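Local coordinates for protein beta-phosphoglucomutase (PDB 3DV9) that probably acts as a beta-phosphoglucomutase, a magnesium-dependent sugar-phosphate isomerase of the haloacid dehalogenase (HAD) superfamily, at residues Ala25-Met30 with Met128-Ser133; Leu154-Phe159 with Leu175-Phe180. All blocks are in the same frame, centred on the assembly; numbering follows the deposited sequence.

Interaction 1 is buried in the HAD core, where strands 25-29 and 126-130 lie side by side and end at the magnesium site. Interaction 2 is partly buried, joining edge strand 155-156 to helix 169-178, with the side chain of Val156 about 13 Å from the metal. The two meet directly, since strand 155-156 pairs with strand 126-130, probably through hydrogen bonds from Thr131 N to Val156 O and from Val156 N to Val129 O; Ala25 also packs against the Phe180 ring. Interaction 1 combines parallel backbone bonds, apolar packing and metal chemistry, whereas interaction 2 rests mainly on side chains, with one lysine spanning from helix to strand.

Interaction 1 (Ala25-Met30 with Met128-Ser133); sequences AVLFDM and MVVTGS. With MG (magnesium ion), chain B; PO4 (phosphate ion), chain C.
In the Rossmann-like HAD core, strands 25-29 and 126-130 run parallel, Leu27 beside Met128 and Phe28 beside Val129, toward the magnesium site. Three backbone bonds join them: Met128 N to Val26 O (2.9 Å), Phe28 N to Met128 O (2.8 Å) and Val130 N to Phe28 O (2.9 Å). On one sheet face Leu27 and the selenomethionine Met128 point the same way, Leu27 CD1 lying 3.7 Å from Met128 SE. On the other face, Val129 CG1 meets Met30 CB, just past the strand, at 3.9 Å. The selenomethionine Met30 runs out with CG anti to the backbone N (chi1 -171°), then bends at chi3, bringing CE 3.6 Å from Ser133 CB. Asp29, fitting the first aspartate of the HAD DxDx(T/V) motif, binds magnesium through OD2; Asp31 O, Glu65, Asn190 and water complete the site. A phosphate ion, probably from the crystallisation liquor, is modelled over some of the waters, so its contacts are doubtful. Asp29 OD1 forms a salt bridge with Lys165. Thr131 OG1 accepts from Ser133 N at 2.9 Å (151° at the hydrogen), closing an ST turn beside the metal site. A valine in place of this threonine would probably leave Ser133 N without its acceptor and the turn freer to shift. Helix 113-122 packs against Val26 and Phe28, helix 169-178 against Leu27 and Val130, and strand 185-189 pairs along the far side of strand 25-29.

Interaction 2 (Leu154-Phe159 with Leu175-Phe180); sequences LMVTAF and LKKGGF
Lys177 reaches from the last turn of helix 169-178 to Met155 and Val156 on the edge strand of the HAD sheet, within a beta-alpha-beta connection that continues to strand 185-189. Its CG stands anti to the carbonyl carbon (chi1 -77°), and the chain stays extended through chi2 and chi3, so that the aliphatic part slants across Val156, with CD 4.0 Å from Val156 CG2. A bend at chi4 (-138°) then turns the ammonium group to the strand backbone. Lys177 NZ donates to Met155 O at 3.1 Å, meeting the carbonyl nearly end-on, with a C=O...N angle of 170°. The same nitrogen forms a salt bridge with Asp160, so the lysine tip is shared between a backbone oxygen and a carboxylate just beyond the strand. Leu154 starts out facing away from the helix, but its branch swings back: CD2 comes 3.9 Å from Gly178 CA and 4.0 Å from Lys177 O, laying one methyl against the helix end. The backbone there folds into a Schellman motif, with Gly179 at positive phi as its C-prime residue. Phe180 N bonds to Leu175 O at 2.9 Å, while the bond from Gly179 N to Lys176 O is weak. The turn brings the Phe180 ring against Gly178, where a CB would clash with Phe180 CE2; the carbonyl oxygen Gly178 O sits 3.4 Å above the plane of the Phe180 ring, over its centre.

Interaction 1 (Ala25-Met30 with Met128-Ser133)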
ATOM      1  N   ALA A  25       5.636 -14.437  -4.604  1.00 18.14           N
ATOM      2  CA  ALA A  25       4.602 -13.418  -4.776  1.00 18.23           C
ATOM      3  C   ALA A  25       5.125 -12.038  -4.387  1.00 18.48           C
ATOM      4  O   ALA A  25       5.962 -11.900  -3.488  1.00 19.14           O
ATOM      5  CB  ALA A  25       3.358 -13.775  -3.867  1.00 18.51           C
ATOM      6  N   VAL A  26       4.569 -11.013  -5.026  1.00 18.02           N
ATOM      7  CA  VAL A  26       4.909  -9.617  -4.696  1.00 17.68           C
ATOM      8  C   VAL A  26       3.585  -8.873  -4.560  1.00 18.33           C
ATOM      9  O   VAL A  26       2.802  -8.782  -5.515  1.00 17.90           O
ATOM     10  CB  VAL A  26       5.859  -8.921  -5.733  1.00 17.73           C
ATOM     11  CG1 VAL A  26       6.312  -7.511  -5.199  1.00 17.84           C
ATOM     12  CG2 VAL A  26       7.099  -9.784  -6.037  1.00 18.06           C
ATOM     13  N   LEU A  27       3.339  -8.386  -3.341  1.00 18.00           N
ATOM     14  CA  LEU A  27       2.073  -7.780  -2.940  1.00 18.17           C
ATOM     15  C   LEU A  27       2.219  -6.288  -3.013  1.00 18.11           C
ATOM     16  O   LEU A  27       2.934  -5.692  -2.205  1.00 18.35           O
ATOM     17  CB  LEU A  27       1.721  -8.176  -1.483  1.00 18.18           C
ATOM     18  CG  LEU A  27       1.113  -9.563  -1.305  1.00 22.29           C
ATOM     19  CD1 LEU A  27       1.500 -10.601  -2.314  1.00 20.26           C
ATOM     20  CD2 LEU A  27       1.227 -10.054   0.175  1.00 19.63           C
ATOM     21  N   PHE A  28       1.562  -5.672  -3.997  1.00 15.93           N
ATOM     22  CA  PHE A  28       1.673  -4.215  -4.212  1.00 17.20           C
ATOM     23  C   PHE A  28       0.536  -3.436  -3.621  1.00 17.30           C
ATOM     24  O   PHE A  28      -0.656  -3.652  -3.948  1.00 16.71           O
ATOM     25  CB  PHE A  28       1.683  -3.904  -5.701  1.00 17.56           C
ATOM     26  CG  PHE A  28       2.942  -4.277  -6.386  1.00 18.72           C
ATOM     27  CD1 PHE A  28       3.929  -3.300  -6.588  1.00 19.68           C
ATOM     28  CD2 PHE A  28       3.154  -5.576  -6.842  1.00 17.97           C
ATOM     29  CE1 PHE A  28       5.137  -3.614  -7.242  1.00 20.02           C
ATOM     30  CE2 PHE A  28       4.370  -5.920  -7.493  1.00 18.14           C
ATOM     31  CZ  PHE A  28       5.343  -4.935  -7.708  1.00 16.46           C
ATOM     32  N   ASP A  29       0.887  -2.444  -2.809  1.00 17.79           N
ATOM     33  CA  ASP A  29      -0.101  -1.428  -2.559  1.00 18.01           C
ATOM     34  C   ASP A  29      -0.535  -0.723  -3.882  1.00 18.65           C
ATOM     35  O   ASP A  29       0.226  -0.698  -4.868  1.00 17.75           O
ATOM     36  CB  ASP A  29       0.489  -0.410  -1.586  1.00 18.86           C
ATOM     37  CG  ASP A  29      -0.446   0.685  -1.286  1.00 22.47           C
ATOM     38  OD1 ASP A  29      -1.602   0.368  -0.917  1.00 24.48           O
ATOM     39  OD2 ASP A  29      -0.044   1.848  -1.458  1.00 25.21           O
HETATM   40  N   MSE A  30      -1.759  -0.170  -3.937  1.00 17.82           N
HETATM   41  CA  MSE A  30      -2.157   0.541  -5.164  1.00 18.38           C
HETATM   42  C   MSE A  30      -1.832   2.058  -5.209  1.00 17.92           C
HETATM   43  O   MSE A  30      -1.048   2.533  -6.023  1.00 19.12           O
HETATM   44  CB  MSE A  30      -3.643   0.326  -5.476  1.00 17.79           C
HETATM   45  CG  MSE A  30      -3.980   0.885  -6.868  1.00 17.45           C
HETATM   46 SE   MSE A  30      -5.826   0.565  -7.316  0.70 21.30          SE
HETATM   47  CE  MSE A  30      -6.632   1.815  -6.026  1.00 22.85           C
HETATM   48  N   MSE A 128       0.216  -9.263  -6.813  1.00 19.01           N
HETATM   49  CA  MSE A 128      -1.117  -9.075  -6.221  1.00 18.73           C
HETATM   50  C   MSE A 128      -1.260  -7.601  -5.893  1.00 19.51           C
HETATM   51  O   MSE A 128      -0.257  -6.911  -5.666  1.00 19.62           O
HETATM   52  CB  MSE A 128      -1.306  -9.924  -4.941  1.00 19.50           C
HETATM   53  CG  MSE A 128      -1.005 -11.428  -5.141  1.00 18.54           C
HETATM   54 SE   MSE A 128      -1.468 -12.453  -3.533  0.70 19.08          SE
HETATM   55  CE  MSE A 128      -3.385 -12.073  -3.512  1.00 18.74           C
ATOM     56  N   VAL A 129      -2.497  -7.137  -5.871  1.00 19.29           N
ATOM     57  CA  VAL A 129      -2.805  -5.757  -5.422  1.00 19.22           C
ATOM     58  C   VAL A 129      -3.500  -5.824  -4.085  1.00 18.68           C
ATOM     59  O   VAL A 129      -4.409  -6.637  -3.907  1.00 18.11           O
ATOM     60  CB  VAL A 129      -3.705  -5.000  -6.414  1.00 21.16           C
ATOM     61  CG1 VAL A 129      -3.943  -3.566  -5.902  1.00 19.22           C
ATOM     62  CG2 VAL A 129      -3.081  -4.967  -7.743  1.00 23.90           C
ATOM     63  N   VAL A 130      -3.069  -4.969  -3.143  1.00 17.94           N
ATOM     64  CA  VAL A 130      -3.663  -4.884  -1.796  1.00 18.91           C
ATOM     65  C   VAL A 130      -3.967  -3.423  -1.436  1.00 20.55           C
ATOM     66  O   VAL A 130      -3.047  -2.627  -1.181  1.00 22.56           O
ATOM     67  CB  VAL A 130      -2.730  -5.460  -0.734  1.00 19.04           C
ATOM     68  CG1 VAL A 130      -3.409  -5.360   0.668  1.00 15.83           C
ATOM     69  CG2 VAL A 130      -2.303  -6.885  -1.093  1.00 17.92           C
ATOM     70  N   THR A 131      -5.245  -3.070  -1.395  1.00 19.14           N
ATOM     71  CA  THR A 131      -5.594  -1.641  -1.298  1.00 19.20           C
ATOM     72  C   THR A 131      -6.695  -1.413  -0.301  1.00 19.41           C
ATOM     73  O   THR A 131      -7.582  -2.255  -0.152  1.00 19.34           O
ATOM     74  CB  THR A 131      -5.927  -1.037  -2.693  1.00 18.56           C
ATOM     75  OG1 THR A 131      -6.231   0.355  -2.549  1.00 18.45           O
ATOM     76  CG2 THR A 131      -7.110  -1.762  -3.331  1.00 19.06           C
ATOM     77  N   GLY A 132      -6.552  -0.305   0.430  1.00 19.83           N
ATOM     78  CA  GLY A 132      -7.563   0.179   1.349  1.00 21.54           C
ATOM     79  C   GLY A 132      -8.562   0.994   0.567  1.00 21.58           C
ATOM     80  O   GLY A 132      -9.514   1.532   1.137  1.00 22.11           O
ATOM     81  N   SER A 133      -8.339   1.075  -0.749  1.00 22.21           N
ATOM     82  CA  SER A 133      -9.219   1.829  -1.636  1.00 22.69           C
ATOM     83  C   SER A 133     -10.517   1.069  -1.854  1.00 22.48           C
ATOM     84  O   SER A 133     -10.518  -0.163  -1.935  1.00 22.67           O
ATOM     85  CB  SER A 133      -8.552   2.089  -2.990  1.00 22.44           C
ATOM     86  OG  SER A 133      -9.100   3.231  -3.621  1.00 23.08           O
TER
HETATM   87 MG    MG B 301      -0.418   3.819  -0.672  1.00 15.35          MG
HETATM   88  P   PO4 C 302      -3.651   2.520  -0.591  0.60 21.61           P
HETATM   89  O1  PO4 C 302      -3.685   1.675  -1.849  0.60 21.89           O
HETATM   90  O2  PO4 C 302      -2.436   3.404  -0.563  0.60 22.69           O
HETATM   91  O3  PO4 C 302      -3.664   1.628   0.655  0.60 23.70           O
HETATM   92  O4  PO4 C 302      -4.888   3.403  -0.477  0.60 19.22           O
HETATM   93  O   HOH W   1      -4.039   1.465  -2.385  0.40 15.73           O
HETATM   94  O   HOH W   2      -4.337   1.030   0.748  0.40 21.85           O
HETATM   95  O   HOH W   3      -2.367   3.378  -0.008  0.40 22.55           O
HETATM   96  O   HOH W   4      -0.279   2.782   1.488  1.00 20.62           O

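Interaction 2 (Leu154-Phe159 with Leu175-Phe180)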
ATOM      1  N   LEU A 154      -6.880 -12.662  -7.047  1.00 16.28           N
ATOM      2  CA  LEU A 154      -5.590 -12.336  -6.428  1.00 16.02           C
ATOM      3  C   LEU A 154      -5.438 -10.835  -6.125  1.00 15.91           C
ATOM      4  O   LEU A 154      -4.384 -10.212  -6.351  1.00 15.45           O
ATOM      5  CB  LEU A 154      -4.436 -12.851  -7.290  1.00 15.60           C
ATOM      6  CG  LEU A 154      -4.473 -14.355  -7.592  1.00 15.60           C
ATOM      7  CD1 LEU A 154      -3.349 -14.713  -8.540  1.00 17.20           C
ATOM      8  CD2 LEU A 154      -4.395 -15.169  -6.300  1.00 15.61           C
HETATM    9  N   MSE A 155      -6.519 -10.295  -5.576  1.00 15.73           N
HETATM   10  CA  MSE A 155      -6.584  -8.892  -5.201  0.60 16.33           C
HETATM   11  C   MSE A 155      -7.295  -8.743  -3.876  1.00 15.84           C
HETATM   12  O   MSE A 155      -8.176  -9.526  -3.535  1.00 16.51           O
HETATM   13  CB  MSE A 155      -7.329  -8.087  -6.250  0.60 15.93           C
HETATM   14  CG  MSE A 155      -6.479  -7.652  -7.416  0.60 16.64           C
HETATM   15 SE   MSE A 155      -7.651  -6.939  -8.762  0.60 18.61          SE
HETATM   16  CE  MSE A 155      -8.716  -5.726  -7.653  0.60 18.91           C
ATOM     17  N   VAL A 156      -6.905  -7.723  -3.126  1.00 15.04           N
ATOM     18  CA  VAL A 156      -7.520  -7.461  -1.837  1.00 15.65           C
ATOM     19  C   VAL A 156      -7.870  -5.977  -1.838  1.00 14.84           C
ATOM     20  O   VAL A 156      -7.002  -5.123  -2.049  1.00 15.70           O
ATOM     21  CB  VAL A 156      -6.589  -7.834  -0.643  1.00 15.16           C
ATOM     22  CG1 VAL A 156      -7.205  -7.423   0.692  1.00 15.69           C
ATOM     23  CG2 VAL A 156      -6.259  -9.346  -0.621  1.00 13.38           C
ATOM     24  N   THR A 157      -9.155  -5.696  -1.640  1.00 15.42           N
ATOM     25  CA  THR A 157      -9.644  -4.327  -1.633  1.00 14.70           C
ATOM     26  C   THR A 157     -10.451  -4.054  -0.365  1.00 16.21           C
ATOM     27  O   THR A 157     -10.734  -4.978   0.425  1.00 15.58           O
ATOM     28  CB  THR A 157     -10.524  -4.034  -2.881  1.00 15.01           C
ATOM     29  OG1 THR A 157     -11.796  -4.683  -2.734  1.00 13.93           O
ATOM     30  CG2 THR A 157      -9.855  -4.500  -4.179  1.00 13.79           C
ATOM     31  N   ALA A 158     -10.867  -2.796  -0.212  1.00 15.99           N
ATOM     32  CA  ALA A 158     -11.633  -2.376   0.947  1.00 16.83           C
ATOM     33  C   ALA A 158     -12.797  -3.326   1.237  1.00 17.06           C
ATOM     34  O   ALA A 158     -13.112  -3.561   2.401  1.00 17.84           O
ATOM     35  CB  ALA A 158     -12.109  -0.932   0.784  1.00 16.44           C
ATOM     36  N   PHE A 159     -13.410  -3.903   0.204  1.00 17.71           N
ATOM     37  CA  PHE A 159     -14.570  -4.777   0.435  1.00 17.87           C
ATOM     38  C   PHE A 159     -14.234  -6.261   0.661  1.00 18.02           C
ATOM     39  O   PHE A 159     -15.130  -7.074   0.905  1.00 17.97           O
ATOM     40  CB  PHE A 159     -15.706  -4.552  -0.600  1.00 18.56           C
ATOM     41  CG  PHE A 159     -15.588  -5.354  -1.888  1.00 18.96           C
ATOM     42  CD1 PHE A 159     -15.890  -4.747  -3.111  1.00 20.22           C
ATOM     43  CD2 PHE A 159     -15.240  -6.711  -1.887  1.00 19.15           C
ATOM     44  CE1 PHE A 159     -15.816  -5.466  -4.310  1.00 20.25           C
ATOM     45  CE2 PHE A 159     -15.155  -7.438  -3.074  1.00 19.05           C
ATOM     46  CZ  PHE A 159     -15.443  -6.816  -4.291  1.00 20.06           C
ATOM     47  N   LEU A 175      -2.021 -13.180   1.465  1.00 19.96           N
ATOM     48  CA  LEU A 175      -1.302 -14.480   1.574  1.00 21.14           C
ATOM     49  C   LEU A 175      -2.287 -15.664   1.490  1.00 21.12           C
ATOM     50  O   LEU A 175      -2.036 -16.660   0.792  1.00 20.40           O
ATOM     51  CB  LEU A 175      -0.443 -14.568   2.837  1.00 21.75           C
ATOM     52  CG  LEU A 175       0.648 -13.494   3.090  1.00 23.62           C
ATOM     53  CD1 LEU A 175       1.250 -13.753   4.473  1.00 25.53           C
ATOM     54  CD2 LEU A 175       1.701 -13.673   1.997  1.00 25.13           C
ATOM     55  N   LYS A 176      -3.429 -15.523   2.167  1.00 20.49           N
ATOM     56  CA  LYS A 176      -4.434 -16.567   2.179  1.00 19.63           C
ATOM     57  C   LYS A 176      -4.991 -16.825   0.786  1.00 19.99           C
ATOM     58  O   LYS A 176      -5.054 -17.976   0.346  1.00 19.52           O
ATOM     59  CB  LYS A 176      -5.569 -16.192   3.122  1.00 19.76           C
ATOM     60  CG  LYS A 176      -6.499 -17.387   3.389  1.00 19.76           C
ATOM     61  CD  LYS A 176      -7.743 -16.978   4.137  1.00 22.17           C
ATOM     62  CE  LYS A 176      -8.759 -18.106   4.178  1.00 25.57           C
ATOM     63  NZ  LYS A 176      -8.182 -19.231   4.929  1.00 28.34           N
ATOM     64  N   LYS A 177      -5.360 -15.737   0.091  1.00 19.77           N
ATOM     65  CA  LYS A 177      -5.956 -15.832  -1.243  1.00 21.35           C
ATOM     66  C   LYS A 177      -4.986 -16.476  -2.237  1.00 21.00           C
ATOM     67  O   LYS A 177      -5.392 -17.302  -3.090  1.00 20.60           O
ATOM     68  CB  LYS A 177      -6.436 -14.454  -1.744  1.00 21.17           C
ATOM     69  CG  LYS A 177      -7.741 -13.981  -1.125  1.00 21.68           C
ATOM     70  CD  LYS A 177      -8.185 -12.675  -1.752  1.00 25.20           C
ATOM     71  CE  LYS A 177      -9.688 -12.476  -1.702  1.00 30.74           C
ATOM     72  NZ  LYS A 177     -10.165 -11.906  -3.006  1.00 30.50           N
ATOM     73  N   GLY A 178      -3.706 -16.141  -2.081  1.00 21.80           N
ATOM     74  CA  GLY A 178      -2.687 -16.559  -3.050  1.00 22.36           C
ATOM     75  C   GLY A 178      -2.093 -17.910  -2.722  1.00 22.81           C
ATOM     76  O   GLY A 178      -1.469 -18.555  -3.577  1.00 23.58           O
ATOM     77  N   GLY A 179      -2.330 -18.345  -1.493  1.00 22.46           N
ATOM     78  CA  GLY A 179      -1.804 -19.613  -0.975  1.00 23.50           C
ATOM     79  C   GLY A 179      -0.315 -19.527  -0.640  1.00 24.19           C
ATOM     80  O   GLY A 179       0.420 -20.533  -0.792  1.00 25.04           O
ATOM     81  N   PHE A 180       0.126 -18.346  -0.192  1.00 23.92           N
ATOM     82  CA  PHE A 180       1.541 -18.101   0.145  1.00 23.67           C
ATOM     83  C   PHE A 180       1.847 -18.024   1.640  1.00 24.45           C
ATOM     84  O   PHE A 180       1.029 -17.547   2.438  1.00 25.43           O
ATOM     85  CB  PHE A 180       2.016 -16.813  -0.551  1.00 23.95           C
ATOM     86  CG  PHE A 180       1.763 -16.817  -2.010  1.00 24.62           C
ATOM     87  CD1 PHE A 180       2.416 -17.757  -2.829  1.00 23.22           C
ATOM     88  CD2 PHE A 180       0.896 -15.875  -2.604  1.00 23.58           C
ATOM     89  CE1 PHE A 180       2.175 -17.784  -4.209  1.00 21.29           C
ATOM     90  CE2 PHE A 180       0.654 -15.886  -3.975  1.00 21.13           C
ATOM     91  CZ  PHE A 180       1.295 -16.845  -4.808  1.00 19.51           C
TER